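PDB 3UKN: novel protein similar to vertebrate potassium voltage-gated channel, subfamily H (Eag-related) family from Danio rerio, which probably forms the pore of a voltage-gated delayed-rectifier potassium channel, of which this chain is the cytoplasmic C-linker and cyclic nucleotide-binding homology domain. Local coordinates for residues R66-L78 against G89-S101. Sequence-based numbering, arbitrary orientation.
Sequences RADIAMHLNKELL and GCLRSLSLIIKTS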
loop_
_atom_site.group_PDB
_atom_site.type_symbol
_atom_site.label_atom_id
_atom_site.label_comp_id
_atom_site.label_asym_id
_atom_site.label_seq_id
_atom_site.Cartn_x
_atom_site.Cartn_y
_atom_site.Cartn_z
ATOM N N ARG B 66 -14.824 -11.499 10.346
ATOM C CA ARG B 66 -15.052 -10.204 9.715
ATOM C C ARG B 66 -16.430 -9.624 10.029
ATOM O O ARG B 66 -16.565 -8.418 10.252
ATOM C CB ARG B 66 -14.870 -10.305 8.199
ATOM C CG ARG B 66 -13.415 -10.432 7.770
ATOM C CD ARG B 66 -13.274 -10.736 6.282
ATOM N NE ARG B 66 -13.868 -9.704 5.446
ATOM C CZ ARG B 66 -13.230 -8.634 4.980
ATOM N NH1 ARG B 66 -11.943 -8.431 5.256
ATOM N NH2 ARG B 66 -13.890 -7.759 4.220
ATOM N N ALA B 67 -17.464 -10.457 10.020
ATOM C CA ALA B 67 -18.775 -9.976 10.440
ATOM C C ALA B 67 -18.677 -9.532 11.900
ATOM O O ALA B 67 -19.020 -8.404 12.242
ATOM C CB ALA B 67 -19.839 -11.048 10.272
ATOM N N ASP B 68 -18.178 -10.409 12.761
ATOM C CA ASP B 68 -18.083 -10.054 14.166
ATOM C C ASP B 68 -17.346 -8.728 14.421
ATOM O O ASP B 68 -17.770 -7.930 15.260
ATOM C CB ASP B 68 -17.514 -11.213 14.992
ATOM C CG ASP B 68 -18.558 -12.291 15.273
ATOM O OD1 ASP B 68 -19.747 -12.074 14.940
ATOM O OD2 ASP B 68 -18.196 -13.346 15.841
ATOM N N ILE B 69 -16.254 -8.482 13.698
ATOM C CA ILE B 69 -15.600 -7.178 13.785
ATOM C C ILE B 69 -16.512 -6.043 13.284
ATOM O O ILE B 69 -16.664 -5.006 13.941
ATOM C CB ILE B 69 -14.310 -7.125 12.966
ATOM C CG1 ILE B 69 -13.262 -8.085 13.547
ATOM C CG2 ILE B 69 -13.794 -5.698 12.930
ATOM C CD1 ILE B 69 -12.270 -8.600 12.523
ATOM N N ALA B 70 -17.101 -6.226 12.110
ATOM C CA ALA B 70 -17.925 -5.156 11.543
ATOM C C ALA B 70 -19.017 -4.658 12.520
ATOM O O ALA B 70 -19.213 -3.446 12.663
ATOM C CB ALA B 70 -18.516 -5.566 10.199
ATOM N N MET B 71 -19.685 -5.580 13.215
ATOM C CA MET B 71 -20.716 -5.220 14.194
ATOM C C MET B 71 -20.268 -4.169 15.222
ATOM O O MET B 71 -21.095 -3.411 15.736
ATOM C CB MET B 71 -21.237 -6.460 14.931
ATOM C CG MET B 71 -22.302 -7.281 14.201
ATOM S SD MET B 71 -22.515 -8.883 15.009
ATOM C CE MET B 71 -22.977 -9.941 13.629
ATOM N N HIS B 72 -18.974 -4.127 15.533
ATOM C CA HIS B 72 -18.468 -3.161 16.512
ATOM C C HIS B 72 -18.077 -1.812 15.897
ATOM O O HIS B 72 -17.605 -0.910 16.603
ATOM C CB HIS B 72 -17.276 -3.737 17.279
ATOM C CG HIS B 72 -17.640 -4.825 18.230
ATOM N ND1 HIS B 72 -17.700 -6.159 17.857
ATOM C CD2 HIS B 72 -17.976 -4.796 19.543
ATOM C CE1 HIS B 72 -18.053 -6.890 18.892
ATOM N NE2 HIS B 72 -18.222 -6.088 19.935
ATOM N N LEU B 73 -18.249 -1.672 14.587
ATOM C CA LEU B 73 -17.888 -0.413 13.942
ATOM C C LEU B 73 -19.138 0.365 13.602
ATOM O O LEU B 73 -20.123 -0.208 13.123
ATOM C CB LEU B 73 -17.048 -0.642 12.675
ATOM C CG LEU B 73 -15.780 -1.498 12.819
ATOM C CD1 LEU B 73 -14.983 -1.606 11.496
ATOM C CD2 LEU B 73 -14.906 -0.967 13.924
ATOM N N ASN B 74 -19.101 1.668 13.867
ATOM C CA ASN B 74 -20.137 2.588 13.388
ATOM C C ASN B 74 -19.466 3.796 12.710
ATOM O O ASN B 74 -19.420 4.896 13.266
ATOM C CB ASN B 74 -21.053 3.030 14.539
ATOM N N LYS B 75 -18.921 3.568 11.518
ATOM C CA LYS B 75 -18.138 4.582 10.825
ATOM C C LYS B 75 -18.981 5.754 10.308
ATOM O O LYS B 75 -19.884 5.565 9.490
ATOM C CB LYS B 75 -17.362 3.934 9.672
ATOM C CG LYS B 75 -16.228 2.996 10.135
ATOM C CD LYS B 75 -15.135 3.766 10.860
ATOM C CE LYS B 75 -14.374 2.872 11.827
ATOM N NZ LYS B 75 -13.244 3.598 12.470
ATOM N N GLU B 76 -18.656 6.961 10.770
ATOM C CA GLU B 76 -19.382 8.174 10.401
ATOM C C GLU B 76 -19.537 8.330 8.888
ATOM O O GLU B 76 -20.600 8.719 8.402
ATOM C CB GLU B 76 -18.708 9.416 10.987
ATOM C CG GLU B 76 -18.843 9.558 12.498
ATOM C CD GLU B 76 -17.813 8.746 13.284
ATOM O OE1 GLU B 76 -17.173 7.838 12.704
ATOM O OE2 GLU B 76 -17.643 9.024 14.496
ATOM N N LEU B 77 -18.481 8.013 8.148
ATOM C CA LEU B 77 -18.535 8.088 6.701
ATOM C C LEU B 77 -19.771 7.355 6.200
ATOM O O LEU B 77 -20.555 7.912 5.443
ATOM C CB LEU B 77 -17.255 7.524 6.074
ATOM C CG LEU B 77 -17.002 7.674 4.570
ATOM C CD1 LEU B 77 -15.514 7.875 4.278
ATOM C CD2 LEU B 77 -17.512 6.451 3.837
ATOM N N LEU B 78 -19.970 6.127 6.655
ATOM C CA LEU B 78 -21.036 5.287 6.129
ATOM C C LEU B 78 -22.421 5.658 6.636
ATOM O O LEU B 78 -23.395 4.993 6.291
ATOM C CB LEU B 78 -20.781 3.813 6.461
ATOM C CG LEU B 78 -19.621 3.157 5.729
ATOM C CD1 LEU B 78 -19.512 1.707 6.159
ATOM C CD2 LEU B 78 -19.790 3.307 4.211
ATOM N N GLY B 89 -24.453 -6.771 3.815
ATOM C CA GLY B 89 -23.176 -7.279 3.356
ATOM C C GLY B 89 -22.304 -6.222 2.702
ATOM O O GLY B 89 -21.085 -6.253 2.821
ATOM N N CYS B 90 -22.913 -5.283 2.000
ATOM C CA CYS B 90 -22.138 -4.223 1.355
ATOM C C CYS B 90 -21.615 -3.229 2.386
ATOM O O CYS B 90 -20.464 -2.806 2.333
ATOM C CB CYS B 90 -22.978 -3.489 0.306
ATOM S SG CYS B 90 -22.076 -2.185 -0.561
ATOM N N LEU B 91 -22.452 -2.856 3.342
ATOM C CA LEU B 91 -21.974 -1.948 4.370
ATOM C C LEU B 91 -20.860 -2.560 5.249
ATOM O O LEU B 91 -19.879 -1.890 5.602
ATOM C CB LEU B 91 -23.145 -1.408 5.188
ATOM C CG LEU B 91 -23.920 -0.430 4.292
ATOM C CD1 LEU B 91 -25.353 -0.214 4.745
ATOM C CD2 LEU B 91 -23.177 0.909 4.156
ATOM N N ARG B 92 -20.995 -3.830 5.598
ATOM C CA ARG B 92 -19.950 -4.454 6.411
ATOM C C ARG B 92 -18.584 -4.411 5.724
ATOM O O ARG B 92 -17.623 -3.897 6.292
ATOM C CB ARG B 92 -20.335 -5.871 6.824
ATOM C CG ARG B 92 -21.280 -5.861 8.012
ATOM C CD ARG B 92 -21.849 -7.227 8.304
ATOM N NE ARG B 92 -22.722 -7.216 9.472
ATOM C CZ ARG B 92 -23.412 -8.277 9.882
ATOM N NH1 ARG B 92 -23.324 -9.416 9.204
ATOM N NH2 ARG B 92 -24.189 -8.205 10.960
ATOM N N SER B 93 -18.514 -4.941 4.507
ATOM C CA SER B 93 -17.306 -4.880 3.673
ATOM C C SER B 93 -16.703 -3.478 3.624
ATOM O O SER B 93 -15.523 -3.299 3.870
ATOM C CB SER B 93 -17.619 -5.351 2.252
ATOM O OG SER B 93 -18.310 -6.594 2.263
ATOM N N LEU B 94 -17.523 -2.479 3.315
ATOM C CA LEU B 94 -17.042 -1.109 3.268
ATOM C C LEU B 94 -16.462 -0.655 4.589
ATOM O O LEU B 94 -15.463 0.066 4.637
ATOM C CB LEU B 94 -18.164 -0.145 2.851
ATOM C CG LEU B 94 -18.573 -0.174 1.377
ATOM C CD1 LEU B 94 -19.707 0.828 1.083
ATOM C CD2 LEU B 94 -17.368 0.126 0.511
ATOM N N SER B 95 -17.102 -1.042 5.672
ATOM C CA SER B 95 -16.698 -0.510 6.966
ATOM C C SER B 95 -15.340 -1.062 7.350
ATOM O O SER B 95 -14.607 -0.425 8.104
ATOM C CB SER B 95 -17.724 -0.843 8.067
ATOM O OG SER B 95 -17.628 -2.202 8.413
ATOM N N LEU B 96 -15.013 -2.245 6.836
ATOM C CA LEU B 96 -13.735 -2.877 7.154
ATOM C C LEU B 96 -12.515 -2.307 6.391
ATOM O O LEU B 96 -11.378 -2.621 6.737
ATOM C CB LEU B 96 -13.829 -4.397 6.970
ATOM C CG LEU B 96 -14.804 -5.147 7.882
ATOM C CD1 LEU B 96 -15.047 -6.573 7.390
ATOM C CD2 LEU B 96 -14.321 -5.135 9.328
ATOM N N ILE B 97 -12.746 -1.488 5.361
ATOM C CA ILE B 97 -11.647 -0.897 4.583
ATOM C C ILE B 97 -11.572 0.623 4.773
ATOM O O ILE B 97 -10.868 1.319 4.046
ATOM C CB ILE B 97 -11.725 -1.221 3.039
ATOM C CG1 ILE B 97 -12.971 -0.579 2.394
ATOM C CG2 ILE B 97 -11.640 -2.743 2.775
ATOM C CD1 ILE B 97 -13.071 -0.755 0.863
ATOM N N ILE B 98 -12.295 1.135 5.762
ATOM C CA ILE B 98 -12.276 2.565 6.043
ATOM C C ILE B 98 -11.086 2.910 6.940
ATOM O O ILE B 98 -10.840 2.235 7.930
ATOM C CB ILE B 98 -13.604 3.034 6.728
ATOM C CG1 ILE B 98 -14.779 2.936 5.760
ATOM C CG2 ILE B 98 -13.474 4.449 7.261
ATOM C CD1 ILE B 98 -16.072 3.356 6.369
ATOM N N LYS B 99 -10.362 3.966 6.595
ATOM C CA LYS B 99 -9.172 4.381 7.334
ATOM C C LYS B 99 -9.393 5.777 7.867
ATOM O O LYS B 99 -10.349 6.453 7.479
ATOM C CB LYS B 99 -7.957 4.448 6.404
ATOM C CG LYS B 99 -7.762 3.237 5.520
ATOM C CD LYS B 99 -6.924 2.210 6.235
ATOM C CE LYS B 99 -6.624 1.032 5.322
ATOM N NZ LYS B 99 -5.833 0.009 6.063
ATOM N N THR B 100 -8.472 6.225 8.712
ATOM C CA THR B 100 -8.545 7.543 9.310
ATOM C C THR B 100 -7.158 8.160 9.365
ATOM O O THR B 100 -6.144 7.447 9.351
ATOM C CB THR B 100 -9.078 7.453 10.740
ATOM O OG1 THR B 100 -8.215 6.606 11.504
ATOM C CG2 THR B 100 -10.494 6.863 10.752
ATOM N N SER B 101 -7.092 9.483 9.421
ATOM C CA SER B 101 -5.804 10.144 9.580
ATOM C C SER B 101 -5.987 11.539 10.121
ATOM O O SER B 101 -6.927 12.235 9.736
ATOM C CB SER B 101 -5.023 10.198 8.258
ATOM O OG SER B 101 -3.767 10.858 8.427
HETATM O O HOH W 1 -13.594 -5.292 3.307
#
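With CG opposite its carbonyl carbon (chi1 -63°), L96 sends its two methyls to different neighbours on helix 63-71: CD2 lies 3.7 Å from I69 CG2, while CD1 sits over one face of the R66 guanidinium, off its centre. The bend of R66 at chi3 (60°) brings that group across the leucine; at its edge, in plane, a water accepts from R66 NH2 and donates to S93 O, and R66 NH1 hydrogen-bonds L58 O. The axes of helix segments 66-71 and 89-96 cross at 80°, and A70 CB rests 3.5 Å from R92 CG. Beyond it the extended R92 chain runs on to M71, whose CE lies 3.4 Å from R92 NH2. S95 OG turns back to R92 O, 2.7 Å away on an in-plane lone pair, and shares that carbonyl with L96 N. Past helix 63-71, L78 packs on L91, L94 and S95, and its CG meets I98 CD1 at 3.6 Å; the same methyl touches K75 CB, and K75 NZ hydrogen-bonds H28 of the second subunit. Helix 63-71, probably of the C-linker, thus joins helix 88-96, which leads into β-roll strand 99-103, through van der Waals packing, two arginines included, and one water bridge; without direct hydrogen bonds across, the fit rests mainly on shape.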